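Local coordinates for kinesin-like protein (Caenorhabditis elegans, PDB 5X3E), which is a kinesin-6 motor, probably using ATP hydrolysis to move along microtubules, and is captured here in the apo state, at residues I224-C229 against R349-N354; R294-F299 against N357-T362; R244-D249 against Q388-H393. One frame throughout, in Å; residues are numbered along the deposited sequence.

Contact 1. Residues I224-C229 against R349-N354; sequences IYNNYC and RLAEAN
The type I' turn of the hairpin that joins strands 213-225 and 228-231, closed by backbone bonds between Tyr225 and Tyr228, sets Tyr225 and Asn226 against the first turn of helix 350-375. Across the contact, the hydroxyl OH of Tyr225 donates to OE2 of Glu352; the modelled distance, 2.5 Å, is very short and not to be leaned on. OE2 lies at the ring edge, near its plane, while the carboxylate plane is turned 63° from the ring. Glu352 gets there as a straight arm: CG anti to the backbone N (chi1 176°) sits 3.8 Å from Tyr225 CE1, and the extended chain beyond carries the carboxylate to the hydroxyl. In the kinesin motor domain helix 350-375 is the switch II, or relay, helix, and Arg294, in the SSRSH sequence of the first switch loop, forms a salt bridge from NE to the other carboxylate oxygen, OE1. Lys290 makes a cation-pi contact with the Tyr225 ring. Asn226 touches the helix loosely, its OD1 3.9 Å from Ala351 O and its ND2 4.0 Å from Glu352 N; that OD1 hydrogen-bonds to Ser355 OG, one turn along.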
ATOM      1  N   ILE A 224      10.110   6.044  -2.113  1.00 60.96           N
ATOM      2  CA  ILE A 224      10.310   7.067  -3.133  1.00 65.35           C
ATOM      3  C   ILE A 224      10.624   8.367  -2.402  1.00 64.35           C
ATOM      4  O   ILE A 224       9.753   8.948  -1.743  1.00 69.80           O
ATOM      5  CB  ILE A 224       9.087   7.213  -4.044  1.00 59.53           C
ATOM      6  CG1 ILE A 224       8.893   5.941  -4.864  1.00 57.60           C
ATOM      7  CG2 ILE A 224       9.249   8.415  -4.960  1.00 61.20           C
ATOM      8  CD1 ILE A 224       7.593   5.903  -5.622  1.00 57.10           C
ATOM      9  N   TYR A 225      11.878   8.806  -2.490  1.00 56.75           N
ATOM     10  CA  TYR A 225      12.344   9.986  -1.767  1.00 64.01           C
ATOM     11  C   TYR A 225      13.134  10.874  -2.718  1.00 75.79           C
ATOM     12  O   TYR A 225      14.132  10.428  -3.291  1.00 78.97           O
ATOM     13  CB  TYR A 225      13.203   9.571  -0.570  1.00 65.39           C
ATOM     14  CG  TYR A 225      13.884  10.719   0.121  1.00 75.14           C
ATOM     15  CD1 TYR A 225      13.146  11.668   0.811  1.00 74.30           C
ATOM     16  CD2 TYR A 225      15.262  10.853   0.089  1.00 92.21           C
ATOM     17  CE1 TYR A 225      13.764  12.721   1.450  1.00 88.65           C
ATOM     18  CE2 TYR A 225      15.890  11.903   0.725  1.00 95.35           C
ATOM     19  CZ  TYR A 225      15.137  12.835   1.403  1.00 97.19           C
ATOM     20  OH  TYR A 225      15.756  13.886   2.042  1.00104.57           O
ATOM     21  N   ASN A 226      12.695  12.124  -2.875  1.00 76.19           N
ATOM     22  CA  ASN A 226      13.367  13.109  -3.731  1.00 68.87           C
ATOM     23  C   ASN A 226      13.463  12.623  -5.177  1.00 66.62           C
ATOM     24  O   ASN A 226      14.522  12.675  -5.803  1.00 71.51           O
ATOM     25  CB  ASN A 226      14.752  13.460  -3.187  1.00 75.04           C
ATOM     26  CG  ASN A 226      15.202  14.855  -3.595  1.00 90.22           C
ATOM     27  OD1 ASN A 226      14.802  15.373  -4.638  1.00 93.54           O
ATOM     28  ND2 ASN A 226      16.044  15.466  -2.773  1.00 95.62           N
ATOM     29  N   ASN A 227      12.333  12.147  -5.704  1.00 71.80           N
ATOM     30  CA  ASN A 227      12.197  11.637  -7.072  1.00 76.87           C
ATOM     31  C   ASN A 227      13.155  10.483  -7.374  1.00 75.49           C
ATOM     32  O   ASN A 227      13.369  10.138  -8.539  1.00 94.09           O
ATOM     33  CB  ASN A 227      12.374  12.751  -8.110  1.00 76.83           C
ATOM     34  CG  ASN A 227      11.477  12.562  -9.318  1.00 77.14           C
ATOM     35  OD1 ASN A 227      10.311  12.181  -9.184  1.00 60.92           O
ATOM     36  ND2 ASN A 227      12.019  12.810 -10.506  1.00 94.31           N
ATOM     37  N   TYR A 228      13.726   9.871  -6.343  1.00 71.74           N
ATOM     38  CA  TYR A 228      14.550   8.681  -6.482  1.00 71.59           C
ATOM     39  C   TYR A 228      13.885   7.532  -5.740  1.00 68.08           C
ATOM     40  O   TYR A 228      13.184   7.735  -4.743  1.00 62.08           O
ATOM     41  CB  TYR A 228      15.961   8.907  -5.942  1.00 67.02           C
ATOM     42  CG  TYR A 228      16.814   9.807  -6.807  1.00 90.01           C
ATOM     43  CD1 TYR A 228      16.871   9.631  -8.187  1.00 99.71           C
ATOM     44  CD2 TYR A 228      17.554  10.839  -6.250  1.00 93.64           C
ATOM     45  CE1 TYR A 228      17.654  10.450  -8.983  1.00 95.15           C
ATOM     46  CE2 TYR A 228      18.337  11.668  -7.039  1.00104.34           C
ATOM     47  CZ  TYR A 228      18.382  11.469  -8.406  1.00106.74           C
ATOM     48  OH  TYR A 228      19.160  12.289  -9.196  1.00116.81           O
ATOM     49  N   CYS A 229      14.087   6.325  -6.246  1.00 59.53           N
ATOM     50  CA  CYS A 229      13.424   5.143  -5.722  1.00 50.58           C
ATOM     51  C   CYS A 229      14.442   4.216  -5.065  1.00 59.47           C
ATOM     52  O   CYS A 229      15.457   3.869  -5.677  1.00 60.96           O
ATOM     53  CB  CYS A 229      12.677   4.423  -6.841  1.00 57.98           C
ATOM     54  SG  CYS A 229      11.708   3.054  -6.239  1.00 58.13           S
ATOM     55  N   ARG A 349      16.782  21.484   2.225  1.00127.00           N
ATOM     56  CA  ARG A 349      15.713  20.527   1.955  1.00125.69           C
ATOM     57  C   ARG A 349      14.706  21.099   0.960  1.00127.32           C
ATOM     58  O   ARG A 349      13.526  20.746   0.989  1.00116.93           O
ATOM     59  CB  ARG A 349      15.004  20.129   3.253  1.00120.30           C
ATOM     60  CG  ARG A 349      15.895  19.416   4.255  1.00125.32           C
ATOM     61  CD  ARG A 349      15.110  18.961   5.477  1.00135.00           C
ATOM     62  NE  ARG A 349      15.940  18.191   6.400  1.00144.81           N
ATOM     63  CZ  ARG A 349      15.510  17.681   7.550  1.00142.68           C
ATOM     64  NH1 ARG A 349      14.250  17.857   7.930  1.00137.02           N
ATOM     65  NH2 ARG A 349      16.341  16.993   8.323  1.00142.39           N
ATOM     66  N   LEU A 350      15.187  21.973   0.073  1.00127.85           N
ATOM     67  CA  LEU A 350      14.302  22.670  -0.857  1.00126.53           C
ATOM     68  C   LEU A 350      13.841  21.759  -1.990  1.00121.13           C
ATOM     69  O   LEU A 350      12.646  21.702  -2.300  1.00117.90           O
ATOM     70  CB  LEU A 350      14.999  23.916  -1.414  1.00130.87           C
ATOM     71  CG  LEU A 350      15.270  25.067  -0.439  1.00143.46           C
ATOM     72  CD1 LEU A 350      16.552  24.849   0.364  1.00145.66           C
ATOM     73  CD2 LEU A 350      15.311  26.403  -1.170  1.00156.97           C
ATOM     74  N   ALA A 351      14.774  21.047  -2.630  1.00121.79           N
ATOM     75  CA  ALA A 351      14.391  20.104  -3.677  1.00112.52           C
ATOM     76  C   ALA A 351      13.509  18.995  -3.125  1.00111.32           C
ATOM     77  O   ALA A 351      12.642  18.474  -3.838  1.00108.21           O
ATOM     78  CB  ALA A 351      15.635  19.514  -4.341  1.00107.27           C
ATOM     79  N   GLU A 352      13.714  18.628  -1.857  1.00111.97           N
ATOM     80  CA  GLU A 352      12.904  17.592  -1.223  1.00101.29           C
ATOM     81  C   GLU A 352      11.439  18.009  -1.155  1.00 94.93           C
ATOM     82  O   GLU A 352      10.543  17.233  -1.509  1.00 86.18           O
ATOM     83  CB  GLU A 352      13.459  17.289   0.171  1.00101.82           C
ATOM     84  CG  GLU A 352      12.656  16.286   0.982  1.00 95.36           C
ATOM     85  CD  GLU A 352      13.229  16.075   2.375  1.00108.02           C
ATOM     86  OE1 GLU A 352      12.448  16.058   3.351  1.00117.12           O
ATOM     87  OE2 GLU A 352      14.467  15.954   2.496  1.00106.36           O
ATOM     88  N   ALA A 353      11.177  19.240  -0.704  1.00101.35           N
ATOM     89  CA  ALA A 353       9.798  19.715  -0.632  1.00 95.20           C
ATOM     90  C   ALA A 353       9.186  19.927  -2.014  1.00 95.88           C
ATOM     91  O   ALA A 353       7.988  19.679  -2.198  1.00 86.43           O
ATOM     92  CB  ALA A 353       9.733  21.008   0.181  1.00 90.95           C
ATOM     93  N   ASN A 354       9.985  20.343  -3.004  1.00 95.62           N
ATOM     94  CA  ASN A 354       9.442  20.519  -4.348  1.00 92.41           C
ATOM     95  C   ASN A 354       9.096  19.182  -4.994  1.00 87.11           C
ATOM     96  O   ASN A 354       8.103  19.083  -5.721  1.00 88.75           O
ATOM     97  CB  ASN A 354      10.405  21.322  -5.221  1.00 99.75           C
ATOM     98  CG  ASN A 354      10.570  22.754  -4.738  1.00128.91           C
ATOM     99  OD1 ASN A 354       9.681  23.590  -4.921  1.00138.11           O
ATOM    100  ND2 ASN A 354      11.711  23.045  -4.125  1.00136.42           N
TER

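Contact 2. Residues R294-F299 against N357-T362; sequences RSHSVF and NQSLMT
One side-chain hydrogen bond joins His296 to Ser359: NE2 of the imidazole donates to OG over 3.1 Å, with an N-H...O angle of 147° and the oxygen tilted 17° out of the ring plane. CB of His296 points from strand 296-307 toward helix 350-375, and with CG anti to the carbonyl carbon (chi1 -48°) this puts the ring against the helix. Ser359 OG, already accepting from His296, has its single hydrogen for the backbone O of Ile356, the stronger partner, or that of Ser355, or shared between them. His296 ends the SSRSH sequence that marks the first switch loop of kinesins, and its ring also touches Leu334 and Ala335 of the DLAG sequence of switch II. Van der Waals contacts come from leucine methyls: Leu360 CD2 meets His296 CE1 obliquely at 3.8 Å, and Leu391 CD2 of helix 390-394 packs on NE2 of the same ring. With the imidazole replaced by an alanine, Ser359 OG loses this donor, and a gap is likely to open between strand and helix beside Leu360.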
ATOM      1  N   ARG A 294       8.760  12.778   5.015  1.00 88.96           N
ATOM      2  CA  ARG A 294       9.718  13.238   4.022  1.00 85.74           C
ATOM      3  C   ARG A 294       9.779  12.348   2.786  1.00 82.85           C
ATOM      4  O   ARG A 294      10.428  12.727   1.805  1.00 93.79           O
ATOM      5  CB  ARG A 294      11.111  13.336   4.657  1.00 94.06           C
ATOM      6  CG  ARG A 294      11.193  14.298   5.841  1.00109.80           C
ATOM      7  CD  ARG A 294      12.527  14.182   6.574  1.00114.13           C
ATOM      8  NE  ARG A 294      13.657  14.587   5.744  1.00117.31           N
ATOM      9  CZ  ARG A 294      14.922  14.605   6.155  1.00120.67           C
ATOM     10  NH1 ARG A 294      15.233  14.245   7.394  1.00119.27           N
ATOM     11  NH2 ARG A 294      15.881  14.991   5.324  1.00123.08           N
ATOM     12  N   SER A 295       9.121  11.187   2.797  1.00 75.46           N
ATOM     13  CA  SER A 295       9.198  10.268   1.667  1.00 72.70           C
ATOM     14  C   SER A 295       7.902   9.481   1.545  1.00 63.20           C
ATOM     15  O   SER A 295       7.078   9.457   2.461  1.00 63.58           O
ATOM     16  CB  SER A 295      10.383   9.299   1.807  1.00 72.93           C
ATOM     17  OG  SER A 295      10.266   8.522   2.986  1.00 72.33           O
ATOM     18  N   HIS A 296       7.739   8.826   0.397  1.00 54.16           N
ATOM     19  CA  HIS A 296       6.634   7.903   0.173  1.00 49.60           C
ATOM     20  C   HIS A 296       7.135   6.486   0.421  1.00 56.38           C
ATOM     21  O   HIS A 296       8.184   6.094  -0.100  1.00 66.84           O
ATOM     22  CB  HIS A 296       6.077   8.007  -1.252  1.00 49.93           C
ATOM     23  CG  HIS A 296       5.811   9.406  -1.713  1.00 57.92           C
ATOM     24  ND1 HIS A 296       4.776  10.171  -1.220  1.00 56.59           N
ATOM     25  CD2 HIS A 296       6.432  10.169  -2.647  1.00 57.47           C
ATOM     26  CE1 HIS A 296       4.776  11.348  -1.823  1.00 68.35           C
ATOM     27  NE2 HIS A 296       5.771  11.372  -2.692  1.00 55.12           N
ATOM     28  N   SER A 297       6.392   5.722   1.213  1.00 46.32           N
ATOM     29  CA  SER A 297       6.757   4.343   1.503  1.00 52.60           C
ATOM     30  C   SER A 297       5.743   3.409   0.857  1.00 52.53           C
ATOM     31  O   SER A 297       4.531   3.569   1.047  1.00 46.49           O
ATOM     32  CB  SER A 297       6.838   4.101   3.012  1.00 44.63           C
ATOM     33  OG  SER A 297       5.630   4.467   3.636  1.00 77.88           O
ATOM     34  N   VAL A 298       6.244   2.424   0.117  1.00 48.93           N
ATOM     35  CA  VAL A 298       5.415   1.540  -0.695  1.00 44.78           C
ATOM     36  C   VAL A 298       5.658   0.113  -0.227  1.00 47.59           C
ATOM     37  O   VAL A 298       6.736  -0.454  -0.455  1.00 42.40           O
ATOM     38  CB  VAL A 298       5.719   1.692  -2.192  1.00 47.62           C
ATOM     39  CG1 VAL A 298       4.808   0.794  -3.016  1.00 43.41           C
ATOM     40  CG2 VAL A 298       5.580   3.153  -2.615  1.00 45.67           C
ATOM     41  N   PHE A 299       4.665  -0.466   0.431  1.00 40.40           N
ATOM     42  CA  PHE A 299       4.734  -1.842   0.903  1.00 43.98           C
ATOM     43  C   PHE A 299       3.758  -2.666   0.070  1.00 45.41           C
ATOM     44  O   PHE A 299       2.546  -2.435   0.113  1.00 45.14           O
ATOM     45  CB  PHE A 299       4.424  -1.920   2.393  1.00 38.85           C
ATOM     46  CG  PHE A 299       4.676  -3.273   2.990  1.00 52.51           C
ATOM     47  CD1 PHE A 299       5.940  -3.628   3.428  1.00 43.19           C
ATOM     48  CD2 PHE A 299       3.647  -4.191   3.119  1.00 45.44           C
ATOM     49  CE1 PHE A 299       6.173  -4.874   3.980  1.00 49.98           C
ATOM     50  CE2 PHE A 299       3.874  -5.439   3.670  1.00 43.23           C
ATOM     51  CZ  PHE A 299       5.139  -5.781   4.102  1.00 47.30           C
ATOM     52  N   ASN A 357       5.720  18.065  -3.312  1.00 93.57           N
ATOM     53  CA  ASN A 357       4.542  18.760  -3.829  1.00 93.96           C
ATOM     54  C   ASN A 357       4.325  18.507  -5.311  1.00 95.57           C
ATOM     55  O   ASN A 357       3.176  18.500  -5.765  1.00 97.19           O
ATOM     56  CB  ASN A 357       4.609  20.270  -3.595  1.00 88.13           C
ATOM     57  CG  ASN A 357       4.075  20.681  -2.241  1.00105.09           C
ATOM     58  OD1 ASN A 357       4.092  19.907  -1.287  1.00 98.90           O
ATOM     59  ND2 ASN A 357       3.553  21.906  -2.164  1.00121.83           N
ATOM     60  N   GLN A 358       5.394  18.311  -6.082  1.00 89.51           N
ATOM     61  CA  GLN A 358       5.203  17.946  -7.480  1.00 87.90           C
ATOM     62  C   GLN A 358       4.517  16.592  -7.591  1.00 80.90           C
ATOM     63  O   GLN A 358       3.593  16.415  -8.395  1.00 88.62           O
ATOM     64  CB  GLN A 358       6.542  17.928  -8.214  1.00 93.91           C
ATOM     65  CG  GLN A 358       6.426  17.567  -9.685  1.00 94.65           C
ATOM     66  CD  GLN A 358       5.817  18.695 -10.501  1.00110.03           C
ATOM     67  OE1 GLN A 358       6.034  19.875 -10.212  1.00107.87           O
ATOM     68  NE2 GLN A 358       5.047  18.337 -11.520  1.00108.70           N
ATOM     69  N   SER A 359       4.958  15.625  -6.785  1.00 62.49           N
ATOM     70  CA  SER A 359       4.416  14.273  -6.873  1.00 62.81           C
ATOM     71  C   SER A 359       2.966  14.225  -6.400  1.00 74.37           C
ATOM     72  O   SER A 359       2.120  13.597  -7.048  1.00 83.08           O
ATOM     73  CB  SER A 359       5.291  13.310  -6.068  1.00 57.28           C
ATOM     74  OG  SER A 359       5.293  13.646  -4.691  1.00 67.14           O
ATOM     75  N   LEU A 360       2.655  14.889  -5.281  1.00 74.68           N
ATOM     76  CA  LEU A 360       1.278  14.902  -4.787  1.00 71.56           C
ATOM     77  C   LEU A 360       0.348  15.665  -5.724  1.00 71.77           C
ATOM     78  O   LEU A 360      -0.826  15.303  -5.858  1.00 63.07           O
ATOM     79  CB  LEU A 360       1.218  15.501  -3.385  1.00 70.20           C
ATOM     80  CG  LEU A 360       2.010  14.768  -2.306  1.00 62.53           C
ATOM     81  CD1 LEU A 360       1.905  15.494  -0.980  1.00 57.46           C
ATOM     82  CD2 LEU A 360       1.526  13.332  -2.172  1.00 61.41           C
ATOM     83  N   MET A 361       0.849  16.717  -6.373  1.00 75.02           N
ATOM     84  CA  MET A 361       0.038  17.438  -7.348  1.00 73.53           C
ATOM     85  C   MET A 361      -0.239  16.574  -8.574  1.00 82.58           C
ATOM     86  O   MET A 361      -1.351  16.590  -9.115  1.00 87.91           O
ATOM     87  CB  MET A 361       0.747  18.733  -7.746  1.00 72.19           C
ATOM     88  CG  MET A 361      -0.148  19.804  -8.339  1.00 95.32           C
ATOM     89  SD  MET A 361       0.752  21.352  -8.582  1.00134.48           S
ATOM     90  CE  MET A 361       1.208  21.768  -6.896  1.00121.60           C
ATOM     91  N   THR A 362       0.765  15.810  -9.024  1.00 75.31           N
ATOM     92  CA  THR A 362       0.563  14.881 -10.133  1.00 65.88           C
ATOM     93  C   THR A 362      -0.436  13.791  -9.766  1.00 70.81           C
ATOM     94  O   THR A 362      -1.236  13.360 -10.608  1.00 74.20           O
ATOM     95  CB  THR A 362       1.897  14.256 -10.545  1.00 58.62           C
ATOM     96  OG1 THR A 362       2.858  15.288 -10.792  1.00 66.43           O
ATOM     97  CG2 THR A 362       1.724  13.411 -11.791  1.00 57.73           C
TER

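Contact 3. Residues R244-D249 against Q388-H393; sequences REIRHD and QSKLTH. With SO4 (sulfate ion), chain M.
Strand 246-248 passes the beginning of helix 390-394 with Ile246 and Lys390 as the closest backbone pair, their CA atoms 7.4 Å apart. No hydrogen bond links the two segments directly; Ile246 makes the van der Waals contact with two branches. Its CD1 reaches the carbonyl O of Lys390 at 3.6 Å and lies beside CG of the same lysine, whose chain bends at chi2. The Ile246 and His393 side chains run past each other in opposite directions, with Ile246 CG2 3.8 Å from His393 ND1. A sulfate ion, probably from the crystallisation liquor, bridges the segments beyond this point. His248 ND1 donates to sulfate O1 over 2.9 Å in an almost straight bond (171°) lying in the ring plane. From the helix side, His393 NE2 shares its one N-H weakly between O3 (3.0 Å) and O2 (3.3 Å), with the sulfur in the plane of the ring. Arg387 NH1 also binds the anion, whose charge is likely to favour protonated histidines here. Ser389 is the N-cap of the helix: its OG accepts a weak bond from Thr392 N and hydrogen-bonds to Thr392 OG1 (2.9 Å). In the sheet, Arg247 and His248 touch the neighbouring antiparallel strand 254-256, while Thr392 and Ser389 turn to helix 350-375 and hairpin Asn227 OD1 accepts a weak hydrogen bond from Lys390 N.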
ATOM      1  N   ARG A 244      17.009   2.964  -7.619  1.00 66.93           N
ATOM      2  CA  ARG A 244      16.351   1.906  -8.366  1.00 51.20           C
ATOM      3  C   ARG A 244      15.466   2.508  -9.444  1.00 51.13           C
ATOM      4  O   ARG A 244      14.917   3.602  -9.285  1.00 60.23           O
ATOM      5  CB  ARG A 244      15.529   1.021  -7.447  1.00 52.88           C
ATOM      6  CG  ARG A 244      16.318   0.356  -6.335  1.00 46.15           C
ATOM      7  CD  ARG A 244      17.322  -0.653  -6.875  1.00 49.27           C
ATOM      8  NE  ARG A 244      18.095  -1.270  -5.799  1.00 58.45           N
ATOM      9  CZ  ARG A 244      19.091  -2.131  -5.984  1.00 61.67           C
ATOM     10  NH1 ARG A 244      19.445  -2.487  -7.211  1.00 67.58           N
ATOM     11  NH2 ARG A 244      19.733  -2.639  -4.938  1.00 59.84           N
ATOM     12  N   GLU A 245      15.336   1.781 -10.545  1.00 66.27           N
ATOM     13  CA  GLU A 245      14.628   2.259 -11.720  1.00 65.09           C
ATOM     14  C   GLU A 245      13.207   1.706 -11.721  1.00 62.88           C
ATOM     15  O   GLU A 245      12.998   0.511 -11.487  1.00 60.01           O
ATOM     16  CB  GLU A 245      15.369   1.857 -12.997  1.00 51.93           C
ATOM     17  CG  GLU A 245      14.766   2.403 -14.281  1.00 64.89           C
ATOM     18  CD  GLU A 245      15.498   3.623 -14.795  1.00 92.66           C
ATOM     19  OE1 GLU A 245      16.428   4.091 -14.106  1.00116.90           O
ATOM     20  OE2 GLU A 245      15.149   4.109 -15.892  1.00 85.45           O
ATOM     21  N   ILE A 246      12.237   2.577 -11.979  1.00 60.53           N
ATOM     22  CA  ILE A 246      10.841   2.178 -12.101  1.00 57.08           C
ATOM     23  C   ILE A 246      10.560   1.896 -13.573  1.00 60.73           C
ATOM     24  O   ILE A 246      10.688   2.789 -14.418  1.00 71.86           O
ATOM     25  CB  ILE A 246       9.911   3.269 -11.548  1.00 51.06           C
ATOM     26  CG1 ILE A 246      10.017   3.310 -10.021  1.00 49.93           C
ATOM     27  CG2 ILE A 246       8.475   3.036 -11.990  1.00 52.56           C
ATOM     28  CD1 ILE A 246       9.448   4.559  -9.384  1.00 53.05           C
ATOM     29  N   ARG A 247      10.182   0.653 -13.882  1.00 51.60           N
ATOM     30  CA  ARG A 247      10.004   0.219 -15.262  1.00 50.30           C
ATOM     31  C   ARG A 247       8.880  -0.805 -15.334  1.00 53.29           C
ATOM     32  O   ARG A 247       8.348  -1.246 -14.311  1.00 51.04           O
ATOM     33  CB  ARG A 247      11.304  -0.357 -15.819  1.00 58.60           C
ATOM     34  CG  ARG A 247      11.821  -1.563 -15.058  1.00 48.22           C
ATOM     35  CD  ARG A 247      13.209  -1.931 -15.541  1.00 59.16           C
ATOM     36  NE  ARG A 247      13.263  -2.153 -16.983  1.00 69.15           N
ATOM     37  CZ  ARG A 247      14.393  -2.316 -17.661  1.00 70.00           C
ATOM     38  NH1 ARG A 247      15.550  -2.274 -17.020  1.00 75.85           N
ATOM     39  NH2 ARG A 247      14.373  -2.516 -18.970  1.00 80.80           N
ATOM     40  N   HIS A 248       8.508  -1.180 -16.559  1.00 55.34           N
ATOM     41  CA  HIS A 248       7.470  -2.181 -16.777  1.00 56.04           C
ATOM     42  C   HIS A 248       8.069  -3.512 -17.207  1.00 61.29           C
ATOM     43  O   HIS A 248       9.219  -3.582 -17.649  1.00 84.87           O
ATOM     44  CB  HIS A 248       6.454  -1.731 -17.833  1.00 58.43           C
ATOM     45  CG  HIS A 248       7.027  -1.599 -19.208  1.00 69.42           C
ATOM     46  ND1 HIS A 248       7.621  -0.441 -19.657  1.00 76.86           N
ATOM     47  CD2 HIS A 248       7.084  -2.476 -20.240  1.00 67.05           C
ATOM     48  CE1 HIS A 248       8.027  -0.611 -20.902  1.00 74.52           C
ATOM     49  NE2 HIS A 248       7.713  -1.836 -21.280  1.00 73.27           N
ATOM     50  N   ASP A 249       7.265  -4.574 -17.078  1.00 55.79           N
ATOM     51  CA  ASP A 249       7.625  -5.901 -17.553  1.00 64.25           C
ATOM     52  C   ASP A 249       6.893  -6.199 -18.861  1.00 63.90           C
ATOM     53  O   ASP A 249       6.244  -5.328 -19.449  1.00 71.51           O
ATOM     54  CB  ASP A 249       7.343  -6.965 -16.483  1.00 70.73           C
ATOM     55  CG  ASP A 249       5.879  -7.009 -16.039  1.00 62.17           C
ATOM     56  OD1 ASP A 249       4.979  -6.596 -16.804  1.00 60.04           O
ATOM     57  OD2 ASP A 249       5.630  -7.488 -14.909  1.00 63.44           O
ATOM     58  N   GLN A 388       4.727  12.428 -14.964  1.00 65.39           N
ATOM     59  CA  GLN A 388       5.180  13.680 -14.369  1.00 74.46           C
ATOM     60  C   GLN A 388       5.822  13.493 -12.997  1.00 74.72           C
ATOM     61  O   GLN A 388       6.337  14.470 -12.443  1.00 80.74           O
ATOM     62  CB  GLN A 388       4.015  14.668 -14.282  1.00 81.66           C
ATOM     63  CG  GLN A 388       3.319  14.914 -15.615  1.00 96.75           C
ATOM     64  CD  GLN A 388       2.359  16.088 -15.568  1.00113.32           C
ATOM     65  OE1 GLN A 388       1.997  16.567 -14.490  1.00115.14           O
ATOM     66  NE2 GLN A 388       1.949  16.565 -16.739  1.00113.93           N
ATOM     67  N   SER A 389       5.777  12.291 -12.423  1.00 61.36           N
ATOM     68  CA  SER A 389       6.491  12.031 -11.179  1.00 64.19           C
ATOM     69  C   SER A 389       6.783  10.540 -11.053  1.00 71.10           C
ATOM     70  O   SER A 389       6.055   9.703 -11.595  1.00 66.34           O
ATOM     71  CB  SER A 389       5.690  12.514  -9.966  1.00 65.81           C
ATOM     72  OG  SER A 389       4.465  11.814  -9.872  1.00 78.88           O
ATOM     73  N   LYS A 390       7.854  10.224 -10.315  1.00 67.62           N
ATOM     74  CA  LYS A 390       8.232   8.826 -10.117  1.00 60.81           C
ATOM     75  C   LYS A 390       7.121   8.051  -9.421  1.00 68.03           C
ATOM     76  O   LYS A 390       6.812   6.917  -9.803  1.00 66.15           O
ATOM     77  CB  LYS A 390       9.527   8.733  -9.306  1.00 63.96           C
ATOM     78  CG  LYS A 390      10.753   8.278 -10.096  1.00 75.13           C
ATOM     79  CD  LYS A 390      11.278   9.380 -11.007  1.00 90.92           C
ATOM     80  CE  LYS A 390      12.661   9.042 -11.548  1.00 96.04           C
ATOM     81  NZ  LYS A 390      13.274  10.191 -12.271  1.00106.63           N
ATOM     82  N   LEU A 391       6.506   8.659  -8.405  1.00 75.07           N
ATOM     83  CA  LEU A 391       5.481   7.978  -7.622  1.00 56.84           C
ATOM     84  C   LEU A 391       4.299   7.594  -8.498  1.00 53.55           C
ATOM     85  O   LEU A 391       3.816   6.457  -8.460  1.00 55.67           O
ATOM     86  CB  LEU A 391       5.029   8.873  -6.469  1.00 60.04           C
ATOM     87  CG  LEU A 391       3.877   8.357  -5.599  1.00 60.73           C
ATOM     88  CD1 LEU A 391       4.259   7.095  -4.834  1.00 57.28           C
ATOM     89  CD2 LEU A 391       3.399   9.439  -4.647  1.00 57.87           C
ATOM     90  N   THR A 392       3.823   8.538  -9.305  1.00 67.47           N
ATOM     91  CA  THR A 392       2.669   8.281 -10.156  1.00 74.33           C
ATOM     92  C   THR A 392       2.995   7.302 -11.282  1.00 72.03           C
ATOM     93  O   THR A 392       2.125   6.532 -11.709  1.00 66.42           O
ATOM     94  CB  THR A 392       2.176   9.609 -10.725  1.00 78.99           C
ATOM     95  OG1 THR A 392       1.912  10.518  -9.650  1.00 87.89           O
ATOM     96  CG2 THR A 392       0.928   9.415 -11.493  1.00 82.78           C
ATOM     97  N   HIS A 393       4.243   7.291 -11.750  1.00 56.89           N
ATOM     98  CA  HIS A 393       4.651   6.330 -12.769  1.00 54.69           C
ATOM     99  C   HIS A 393       4.565   4.904 -12.240  1.00 54.49           C
ATOM    100  O   HIS A 393       4.130   3.989 -12.951  1.00 53.58           O
ATOM    101  CB  HIS A 393       6.069   6.666 -13.233  1.00 64.78           C
ATOM    102  CG  HIS A 393       6.528   5.900 -14.434  1.00 60.93           C
ATOM    103  ND1 HIS A 393       7.861   5.678 -14.700  1.00 75.61           N
ATOM    104  CD2 HIS A 393       5.840   5.323 -15.447  1.00 61.41           C
ATOM    105  CE1 HIS A 393       7.976   4.986 -15.820  1.00 89.56           C
ATOM    106  NE2 HIS A 393       6.764   4.758 -16.293  1.00 82.28           N
TER
HETATM  107  S   SO4 M 511       7.050   2.945 -19.223  1.00124.71           S
HETATM  108  O1  SO4 M 511       7.912   2.125 -18.374  1.00 99.27           O
HETATM  109  O2  SO4 M 511       5.666   2.890 -18.757  1.00104.54           O
HETATM  110  O3  SO4 M 511       7.535   4.323 -19.197  1.00132.44           O
HETATM  111  O4  SO4 M 511       7.099   2.454 -20.596  1.00141.53           O

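In the fold
From the N terminus the chain lays down hairpin segment 224-229, strand segment 244-249 and segment 294-299 of the first switch loop before meeting any of their partners. Contact 1 closes first, when 349-354 begins helix 350-375; contact 2 follows at 357-362, two turns further along the same helix, and contact 3 closes last, at 388-393. The loop of contact 2 therefore falls wholly within that of contact 3, and contact 1 crosses both. Contacts 1 and 2 pin one helix to neighbouring strands 213-225 and 296-307, and share the Arg294 to Glu352 salt bridge. Contact 3 fixes helix 390-394 to strand 243-248; Thr362 and Leu391 pack it against contact 2.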